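Local structure of Polyphosphate:AMP phosphotransferase (Meiothermus ruber H328, 5O6M) at residues 151-156 and 163-168; 22-27 and 235-240. The protein transfers phosphate from inorganic polyphosphate to nucleotides, converting AMP to ADP and ADP to ATP, and also accepts other nucleoside mono- and diphosphates. The protein carries 1 engineered substitution. All coordinates share one frame; numbering follows the deposited sequence.

Contact 1 (151-156 and 163-168)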
ATOM      1  N   GLU D 151      13.916  -6.905  18.622  1.00 45.41           N
ATOM      2  CA  GLU D 151      12.630  -6.536  19.196  1.00 50.77           C
ATOM      3  C   GLU D 151      11.525  -6.577  18.152  1.00 50.29           C
ATOM      4  O   GLU D 151      10.388  -6.950  18.461  1.00 47.33           O
ATOM      5  CB  GLU D 151      12.718  -5.144  19.826  1.00 48.34           C
ATOM      6  CG  GLU D 151      13.689  -5.063  20.993  1.00 53.26           C
ATOM      7  CD  GLU D 151      13.361  -6.064  22.085  1.00 55.49           C
ATOM      8  OE1 GLU D 151      14.299  -6.580  22.730  1.00 61.86           O
ATOM      9  OE2 GLU D 151      12.163  -6.350  22.288  1.00 57.61           O
ATOM     10  N   PHE D 152      11.839  -6.188  16.917  1.00 50.00           N
ATOM     11  CA  PHE D 152      10.868  -6.316  15.838  1.00 46.91           C
ATOM     12  C   PHE D 152      10.474  -7.772  15.635  1.00 47.33           C
ATOM     13  O   PHE D 152       9.285  -8.100  15.548  1.00 46.96           O
ATOM     14  CB  PHE D 152      11.444  -5.726  14.551  1.00 54.87           C
ATOM     15  CG  PHE D 152      10.584  -5.945  13.342  1.00 50.29           C
ATOM     16  CD1 PHE D 152       9.290  -5.447  13.294  1.00 47.98           C
ATOM     17  CD2 PHE D 152      11.075  -6.630  12.243  1.00 46.03           C
ATOM     18  CE1 PHE D 152       8.497  -5.644  12.177  1.00 42.47           C
ATOM     19  CE2 PHE D 152      10.287  -6.829  11.122  1.00 45.05           C
ATOM     20  CZ  PHE D 152       8.997  -6.336  11.090  1.00 40.60           C
ATOM     21  N   GLU D 153      11.464  -8.663  15.578  1.00 43.00           N
ATOM     22  CA  GLU D 153      11.164 -10.078  15.395  1.00 49.40           C
ATOM     23  C   GLU D 153      10.515 -10.677  16.636  1.00 51.23           C
ATOM     24  O   GLU D 153       9.671 -11.573  16.517  1.00 46.42           O
ATOM     25  CB  GLU D 153      12.433 -10.840  15.004  1.00 38.45           C
ATOM     26  CG  GLU D 153      12.937 -10.468  13.611  1.00 37.77           C
ATOM     27  CD  GLU D 153      14.234 -11.163  13.234  1.00 47.81           C
ATOM     28  OE1 GLU D 153      14.751 -11.946  14.058  1.00 46.62           O
ATOM     29  OE2 GLU D 153      14.740 -10.918  12.111  1.00 43.53           O
ATOM     30  N   ARG D 154      10.879 -10.197  17.831  1.00 41.27           N
ATOM     31  CA  ARG D 154      10.199 -10.667  19.034  1.00 48.55           C
ATOM     32  C   ARG D 154       8.712 -10.349  18.983  1.00 43.44           C
ATOM     33  O   ARG D 154       7.877 -11.191  19.332  1.00 42.44           O
ATOM     34  CB  ARG D 154      10.818 -10.052  20.289  1.00 53.39           C
ATOM     35  CG  ARG D 154      10.050 -10.429  21.552  1.00 51.54           C
ATOM     36  CD  ARG D 154      10.349  -9.503  22.718  1.00 61.04           C
ATOM     37  NE  ARG D 154      11.746  -9.559  23.130  1.00 69.50           N
ATOM     38  CZ  ARG D 154      12.201 -10.397  24.054  1.00 75.54           C
ATOM     39  NH1 ARG D 154      11.364 -11.232  24.657  1.00 74.02           N
ATOM     40  NH2 ARG D 154      13.486 -10.400  24.380  1.00 77.39           N
ATOM     41  N   MET D 155       8.363  -9.136  18.558  1.00 44.83           N
ATOM     42  CA  MET D 155       6.958  -8.761  18.450  1.00 41.02           C
ATOM     43  C   MET D 155       6.242  -9.637  17.427  1.00 47.73           C
ATOM     44  O   MET D 155       5.134 -10.127  17.676  1.00 54.28           O
ATOM     45  CB  MET D 155       6.849  -7.275  18.089  1.00 43.83           C
ATOM     46  CG  MET D 155       5.431  -6.746  17.936  1.00 43.25           C
ATOM     47  SD  MET D 155       4.771  -7.044  16.286  1.00 48.99           S
ATOM     48  CE  MET D 155       6.036  -6.299  15.261  1.00 46.92           C
ATOM     49  N   LEU D 156       6.864  -9.848  16.265  1.00 42.78           N
ATOM     50  CA  LEU D 156       6.279 -10.715  15.246  1.00 45.01           C
ATOM     51  C   LEU D 156       5.986 -12.105  15.796  1.00 48.91           C
ATOM     52  O   LEU D 156       4.905 -12.661  15.568  1.00 45.64           O
ATOM     53  CB  LEU D 156       7.215 -10.809  14.042  1.00 44.89           C
ATOM     54  CG  LEU D 156       7.315  -9.576  13.151  1.00 46.78           C
ATOM     55  CD1 LEU D 156       8.233  -9.862  11.978  1.00 43.01           C
ATOM     56  CD2 LEU D 156       5.932  -9.181  12.659  1.00 40.22           C
ATOM     57  N   ILE D 163       9.147 -17.833  12.531  1.00 43.63           N
ATOM     58  CA  ILE D 163      10.228 -17.162  11.820  1.00 41.03           C
ATOM     59  C   ILE D 163      11.368 -18.144  11.600  1.00 48.75           C
ATOM     60  O   ILE D 163      11.881 -18.735  12.557  1.00 50.95           O
ATOM     61  CB  ILE D 163      10.722 -15.925  12.586  1.00 39.47           C
ATOM     62  CG1 ILE D 163       9.570 -14.951  12.826  1.00 46.82           C
ATOM     63  CG2 ILE D 163      11.859 -15.246  11.829  1.00 42.45           C
ATOM     64  CD1 ILE D 163       9.953 -13.763  13.694  1.00 47.39           C
ATOM     65  N   LEU D 164      11.770 -18.303  10.344  1.00 42.68           N
ATOM     66  CA  LEU D 164      12.963 -19.057   9.990  1.00 42.47           C
ATOM     67  C   LEU D 164      13.893 -18.144   9.207  1.00 46.43           C
ATOM     68  O   LEU D 164      13.479 -17.533   8.215  1.00 51.04           O
ATOM     69  CB  LEU D 164      12.623 -20.300   9.154  1.00 41.35           C
ATOM     70  CG  LEU D 164      11.814 -21.413   9.822  1.00 49.11           C
ATOM     71  CD1 LEU D 164      12.156 -22.762   9.203  1.00 40.15           C
ATOM     72  CD2 LEU D 164      12.045 -21.430  11.321  1.00 56.48           C
ATOM     73  N   LYS D 165      15.147 -18.065   9.638  1.00 43.24           N
ATOM     74  CA  LYS D 165      16.153 -17.269   8.952  1.00 45.33           C
ATOM     75  C   LYS D 165      17.265 -18.190   8.479  1.00 49.69           C
ATOM     76  O   LYS D 165      17.834 -18.948   9.272  1.00 49.10           O
ATOM     77  CB  LYS D 165      16.692 -16.162   9.862  1.00 47.54           C
ATOM     78  CG  LYS D 165      15.609 -15.190  10.325  1.00 41.07           C
ATOM     79  CD  LYS D 165      16.145 -14.127  11.273  1.00 45.95           C
ATOM     80  CE  LYS D 165      16.541 -14.694  12.620  1.00 44.42           C
ATOM     81  NZ  LYS D 165      16.848 -13.596  13.589  1.00 41.43           N
ATOM     82  N   PHE D 166      17.551 -18.143   7.181  1.00 47.24           N
ATOM     83  CA  PHE D 166      18.551 -18.998   6.558  1.00 43.38           C
ATOM     84  C   PHE D 166      19.662 -18.133   5.987  1.00 49.43           C
ATOM     85  O   PHE D 166      19.402 -17.244   5.167  1.00 51.27           O
ATOM     86  CB  PHE D 166      17.930 -19.856   5.450  1.00 42.86           C
ATOM     87  CG  PHE D 166      16.916 -20.850   5.940  1.00 43.19           C
ATOM     88  CD1 PHE D 166      17.318 -22.042   6.522  1.00 45.59           C
ATOM     89  CD2 PHE D 166      15.561 -20.597   5.815  1.00 41.77           C
ATOM     90  CE1 PHE D 166      16.384 -22.963   6.974  1.00 48.75           C
ATOM     91  CE2 PHE D 166      14.621 -21.512   6.265  1.00 46.04           C
ATOM     92  CZ  PHE D 166      15.033 -22.699   6.842  1.00 40.74           C
ATOM     93  N   PHE D 167      20.890 -18.372   6.438  1.00 47.87           N
ATOM     94  CA  PHE D 167      22.076 -17.845   5.777  1.00 53.73           C
ATOM     95  C   PHE D 167      22.659 -18.969   4.925  1.00 54.58           C
ATOM     96  O   PHE D 167      23.134 -19.975   5.461  1.00 54.28           O
ATOM     97  CB  PHE D 167      23.090 -17.326   6.793  1.00 46.44           C
ATOM     98  CG  PHE D 167      24.345 -16.778   6.171  1.00 52.22           C
ATOM     99  CD1 PHE D 167      24.289 -15.699   5.303  1.00 51.86           C
ATOM    100  CD2 PHE D 167      25.581 -17.343   6.446  1.00 55.93           C
ATOM    101  CE1 PHE D 167      25.442 -15.188   4.728  1.00 49.83           C
ATOM    102  CE2 PHE D 167      26.737 -16.840   5.871  1.00 50.34           C
ATOM    103  CZ  PHE D 167      26.666 -15.761   5.012  1.00 54.77           C
ATOM    104  N   LEU D 168      22.591 -18.820   3.604  1.00 56.22           N
ATOM    105  CA  LEU D 168      23.206 -19.788   2.697  1.00 51.81           C
ATOM    106  C   LEU D 168      24.688 -19.451   2.573  1.00 56.32           C
ATOM    107  O   LEU D 168      25.053 -18.406   2.024  1.00 52.30           O
ATOM    108  CB  LEU D 168      22.515 -19.792   1.337  1.00 40.03           C
ATOM    109  CG  LEU D 168      20.987 -19.866   1.349  1.00 50.96           C
ATOM    110  CD1 LEU D 168      20.433 -19.810  -0.072  1.00 48.35           C
ATOM    111  CD2 LEU D 168      20.491 -21.096   2.086  1.00 39.47           C
TER
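Lys165 NZ, at the end of a buried side chain, is gripped by several oxygens at once. Across the contact it forms a salt bridge to Glu153 OE1, 2.7 Å from NZ, which uses the syn lone pair of that oxygen, on the side of OE2. Tyr125 OH and the carbonyl O of Thr217 also hydrogen-bond to NZ. The carboxylate is shared in turn: OE2 is hydrogen-bonded to His124 NE2.

The two long side chains come from opposite directions to bridge the gap between helix 145-158 and strand 161-169, whose axes in 151-156 and 163-168 come no closer than 10.7 Å. Glu153 runs extended beyond CG (chi2 177°), putting its charge far out from the helix. Lys165 bends at chi3 (-69°), and its CD lies alongside the carboxylate, 3.6 Å from Glu153 OE2, so that methylenes as well as the ammonium pack there. Strand hydrogen bonds hold the base of the lysine: its backbone pairs with Tyr225 of the neighbouring parallel strand.

Beside the ion pair the contact is van der Waals packing. Ile163 reaches toward the helix with CD1, which lies 4.0 Å from Leu156 CB and 4.1 Å from Glu153 CB. The same methyl sits 3.6 Å from the carbonyl O of Glu153. Isoleucine, branched at CB, is at home in a strand, and its CG1-CD1 arm is long enough to reach the helix.

This is helix-on-sheet packing in the P-loop NTPase-like core: the helix leads through a short connection into an inner strand, between 57-64 and 224-228, and the directions of 151-156 and 163-168 differ by 140°. Opposite charges buried together, each with further polar partners, are consistent with both side chains being ionised and fixed in rotation.

Contact 2 (22-27 and 235-240). With PO4 (phosphate ion), chain B.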
ATOM      1  N   THR D  22      28.476 -31.642   4.649  1.00 74.51           N
ATOM      2  CA  THR D  22      27.285 -32.404   4.288  1.00 71.86           C
ATOM      3  C   THR D  22      26.987 -33.479   5.324  1.00 70.75           C
ATOM      4  O   THR D  22      26.253 -34.430   5.034  1.00 73.39           O
ATOM      5  CB  THR D  22      27.434 -33.044   2.905  1.00 70.61           C
ATOM      6  OG1 THR D  22      28.552 -33.940   2.912  1.00 80.92           O
ATOM      7  CG2 THR D  22      27.652 -31.975   1.846  1.00 71.00           C
ATOM      8  N   SER D  23      27.534 -33.334   6.532  1.00 74.93           N
ATOM      9  CA  SER D  23      27.506 -34.391   7.536  1.00 80.85           C
ATOM     10  C   SER D  23      26.104 -34.725   8.027  1.00 79.37           C
ATOM     11  O   SER D  23      25.931 -35.763   8.675  1.00 78.77           O
ATOM     12  CB  SER D  23      28.390 -33.994   8.721  1.00 86.32           C
ATOM     13  OG  SER D  23      28.012 -32.728   9.234  1.00 74.91           O
ATOM     14  N   ALA D  24      25.106 -33.886   7.741  1.00 76.01           N
ATOM     15  CA  ALA D  24      23.757 -34.149   8.226  1.00 71.64           C
ATOM     16  C   ALA D  24      23.009 -35.164   7.372  1.00 66.73           C
ATOM     17  O   ALA D  24      22.003 -35.715   7.832  1.00 68.03           O
ATOM     18  CB  ALA D  24      22.954 -32.848   8.299  1.00 65.30           C
ATOM     19  N   PHE D  25      23.459 -35.412   6.143  1.00 61.71           N
ATOM     20  CA  PHE D  25      22.823 -36.373   5.252  1.00 80.73           C
ATOM     21  C   PHE D  25      23.783 -37.515   4.941  1.00 80.80           C
ATOM     22  O   PHE D  25      24.905 -37.282   4.478  1.00 77.51           O
ATOM     23  CB  PHE D  25      22.348 -35.717   3.952  1.00 75.02           C
ATOM     24  CG  PHE D  25      21.592 -36.655   3.054  1.00 79.26           C
ATOM     25  CD1 PHE D  25      20.287 -37.018   3.353  1.00 80.35           C
ATOM     26  CD2 PHE D  25      22.189 -37.194   1.927  1.00 79.34           C
ATOM     27  CE1 PHE D  25      19.590 -37.892   2.538  1.00 75.09           C
ATOM     28  CE2 PHE D  25      21.496 -38.066   1.108  1.00 78.02           C
ATOM     29  CZ  PHE D  25      20.195 -38.415   1.414  1.00 69.37           C
ATOM     30  N   GLU D  26      23.334 -38.746   5.202  1.00 84.19           N
ATOM     31  CA  GLU D  26      24.123 -39.961   4.979  1.00 91.38           C
ATOM     32  C   GLU D  26      23.934 -40.444   3.547  1.00 86.84           C
ATOM     33  O   GLU D  26      23.034 -41.231   3.245  1.00 83.95           O
ATOM     34  CB  GLU D  26      23.741 -41.053   5.969  1.00101.41           C
ATOM     35  CG  GLU D  26      24.076 -40.761   7.411  1.00108.54           C
ATOM     36  CD  GLU D  26      23.939 -41.996   8.277  1.00116.88           C
ATOM     37  OE1 GLU D  26      23.624 -43.072   7.728  1.00116.60           O
ATOM     38  OE2 GLU D  26      24.157 -41.896   9.502  1.00123.45           O
ATOM     39  N   GLY D  27      24.779 -39.959   2.651  1.00 83.99           N
ATOM     40  CA  GLY D  27      24.679 -40.333   1.258  1.00 81.69           C
ATOM     41  C   GLY D  27      25.361 -39.301   0.384  1.00 84.41           C
ATOM     42  O   GLY D  27      26.074 -38.421   0.865  1.00 92.87           O
ATOM     43  N   ARG D 235      22.223 -27.919   0.134  1.00 61.36           N
ATOM     44  CA  ARG D 235      21.511 -26.702   0.508  1.00 60.49           C
ATOM     45  C   ARG D 235      20.006 -26.899   0.381  1.00 55.98           C
ATOM     46  O   ARG D 235      19.250 -26.650   1.328  1.00 57.57           O
ATOM     47  CB  ARG D 235      21.987 -25.542  -0.366  1.00 60.08           C
ATOM     48  CG  ARG D 235      21.226 -24.239  -0.184  1.00 63.98           C
ATOM     49  CD  ARG D 235      21.425 -23.344  -1.398  1.00 56.79           C
ATOM     50  NE  ARG D 235      20.623 -23.790  -2.534  1.00 56.95           N
ATOM     51  CZ  ARG D 235      20.917 -23.533  -3.804  1.00 52.84           C
ATOM     52  NH1 ARG D 235      22.008 -22.847  -4.111  1.00 53.72           N
ATOM     53  NH2 ARG D 235      20.123 -23.975  -4.770  1.00 60.85           N
ATOM     54  N   ASN D 236      19.557 -27.350  -0.793  1.00 59.38           N
ATOM     55  CA  ASN D 236      18.131 -27.550  -1.021  1.00 61.95           C
ATOM     56  C   ASN D 236      17.554 -28.593  -0.070  1.00 58.99           C
ATOM     57  O   ASN D 236      16.448 -28.415   0.454  1.00 57.90           O
ATOM     58  CB  ASN D 236      17.886 -27.956  -2.476  1.00 60.57           C
ATOM     59  CG  ASN D 236      18.342 -26.895  -3.459  1.00 68.09           C
ATOM     60  OD1 ASN D 236      18.430 -25.713  -3.121  1.00 59.24           O
ATOM     61  ND2 ASN D 236      18.639 -27.312  -4.685  1.00 62.59           N
ATOM     62  N   TRP D 237      18.277 -29.695   0.160  1.00 60.03           N
ATOM     63  CA  TRP D 237      17.759 -30.723   1.061  1.00 60.33           C
ATOM     64  C   TRP D 237      17.670 -30.208   2.493  1.00 54.15           C
ATOM     65  O   TRP D 237      16.659 -30.410   3.176  1.00 58.35           O
ATOM     66  CB  TRP D 237      18.632 -31.979   1.019  1.00 61.97           C
ATOM     67  CG  TRP D 237      18.210 -32.974   2.072  1.00 58.28           C
ATOM     68  CD1 TRP D 237      17.204 -33.893   1.971  1.00 61.42           C
ATOM     69  CD2 TRP D 237      18.736 -33.100   3.400  1.00 55.28           C
ATOM     70  NE1 TRP D 237      17.089 -34.603   3.144  1.00 53.17           N
ATOM     71  CE2 TRP D 237      18.016 -34.134   4.037  1.00 67.89           C
ATOM     72  CE3 TRP D 237      19.751 -32.449   4.108  1.00 57.34           C
ATOM     73  CZ2 TRP D 237      18.282 -34.531   5.348  1.00 67.59           C
ATOM     74  CZ3 TRP D 237      20.011 -32.846   5.412  1.00 59.71           C
ATOM     75  CH2 TRP D 237      19.279 -33.878   6.016  1.00 54.98           C
ATOM     76  N   LEU D 238      18.729 -29.550   2.973  1.00 55.00           N
ATOM     77  CA  LEU D 238      18.765 -29.127   4.370  1.00 60.96           C
ATOM     78  C   LEU D 238      17.708 -28.068   4.652  1.00 56.58           C
ATOM     79  O   LEU D 238      16.981 -28.153   5.650  1.00 53.23           O
ATOM     80  CB  LEU D 238      20.158 -28.611   4.731  1.00 55.96           C
ATOM     81  CG  LEU D 238      20.324 -28.209   6.197  1.00 57.81           C
ATOM     82  CD1 LEU D 238      19.891 -29.342   7.117  1.00 47.18           C
ATOM     83  CD2 LEU D 238      21.758 -27.800   6.482  1.00 56.06           C
ATOM     84  N   VAL D 239      17.598 -27.065   3.779  1.00 52.48           N
ATOM     85  CA  VAL D 239      16.560 -26.054   3.958  1.00 49.26           C
ATOM     86  C   VAL D 239      15.189 -26.712   3.955  1.00 50.54           C
ATOM     87  O   VAL D 239      14.321 -26.382   4.773  1.00 50.77           O
ATOM     88  CB  VAL D 239      16.671 -24.960   2.882  1.00 49.63           C
ATOM     89  CG1 VAL D 239      15.434 -24.077   2.902  1.00 46.98           C
ATOM     90  CG2 VAL D 239      17.923 -24.120   3.108  1.00 45.19           C
ATOM     91  N   SER D 240      14.968 -27.651   3.034  1.00 58.40           N
ATOM     92  CA  SER D 240      13.685 -28.345   2.981  1.00 56.54           C
ATOM     93  C   SER D 240      13.396 -29.081   4.284  1.00 53.74           C
ATOM     94  O   SER D 240      12.281 -29.008   4.814  1.00 49.39           O
ATOM     95  CB  SER D 240      13.667 -29.318   1.803  1.00 51.63           C
ATOM     96  OG  SER D 240      13.850 -28.629   0.580  1.00 66.49           O
TER
HETATM   97  P   PO4 B1006      21.295 -23.058  -8.324  0.74 83.81           P
HETATM   98  O1  PO4 B1006      22.405 -23.436  -9.277  0.74 73.33           O
HETATM   99  O2  PO4 B1006      20.731 -24.304  -7.679  0.74 67.25           O
HETATM  100  O3  PO4 B1006      20.192 -22.361  -9.084  0.74 89.38           O
HETATM  101  O4  PO4 B1006      21.839 -22.139  -7.256  0.74 73.74           O
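Phe25 meets Trp237 in two ways at once: its ring edge points into one face of the indole, while its CB lies over the six-membered part of the same indole. The aromatic pair is edge-to-face but tilted, with the planes at 56° and 4.9 Å between the centroids of the Phe25 ring and the Trp237 five-membered ring. CD1 of Phe25 does the touching, 3.7 Å from Trp237 CE2. The CH-pi contact places Phe25 CB 4.1 Å from the centroid of the six-membered ring, 14° off its normal. With CG anti to the backbone N (chi1 173°), the indole extends from helix 232-249 toward the loop.

Ala24, small enough to fit beside the indole, adds its CB at 4.1 Å from Trp237 CZ3. Both loop residues belong to a type I turn, Thr22 to Phe25, and Ala24 N donates a hydrogen bond to Tyr234 OH.

Elsewhere on this helix, Arg235 grips Asn236 OD1 side-on through NE and NH2, with OD1 close to the guanidinium plane. NH2 and NH1 also hydrogen-bond to a phosphate ion, probably from the crystallisation liquor.

Phe25 packs on Ala31 and Ala32 of helix 29-53 and Trp237 on Leu39, so the broad, flat rings suit the junction of loop and two helices. Between the segments this plain packing rests on dispersion and on weakly polar C-H groups meeting the indole pi cloud, without a hydrogen bond.

From the N terminus the chain first passes through 22-27, just before helix 29-53, then builds all five strands of the parallel sheet before 235-240 on helix 232-249 returns to it. Contact 2 thus closes a long loop of 207 intervening residues, and contact 1 falls wholly within that loop, closing a short helix-to-strand connection with six residues between the segments. Their centres are 22 Å apart, yet strand and helix meet directly: Leu168 packs on Arg235 and Val239, and Phe166 on Val239. Contact 1 joins a helix to the sheet, and contact 2 joins the N-terminal loop to a helix packed on that sheet.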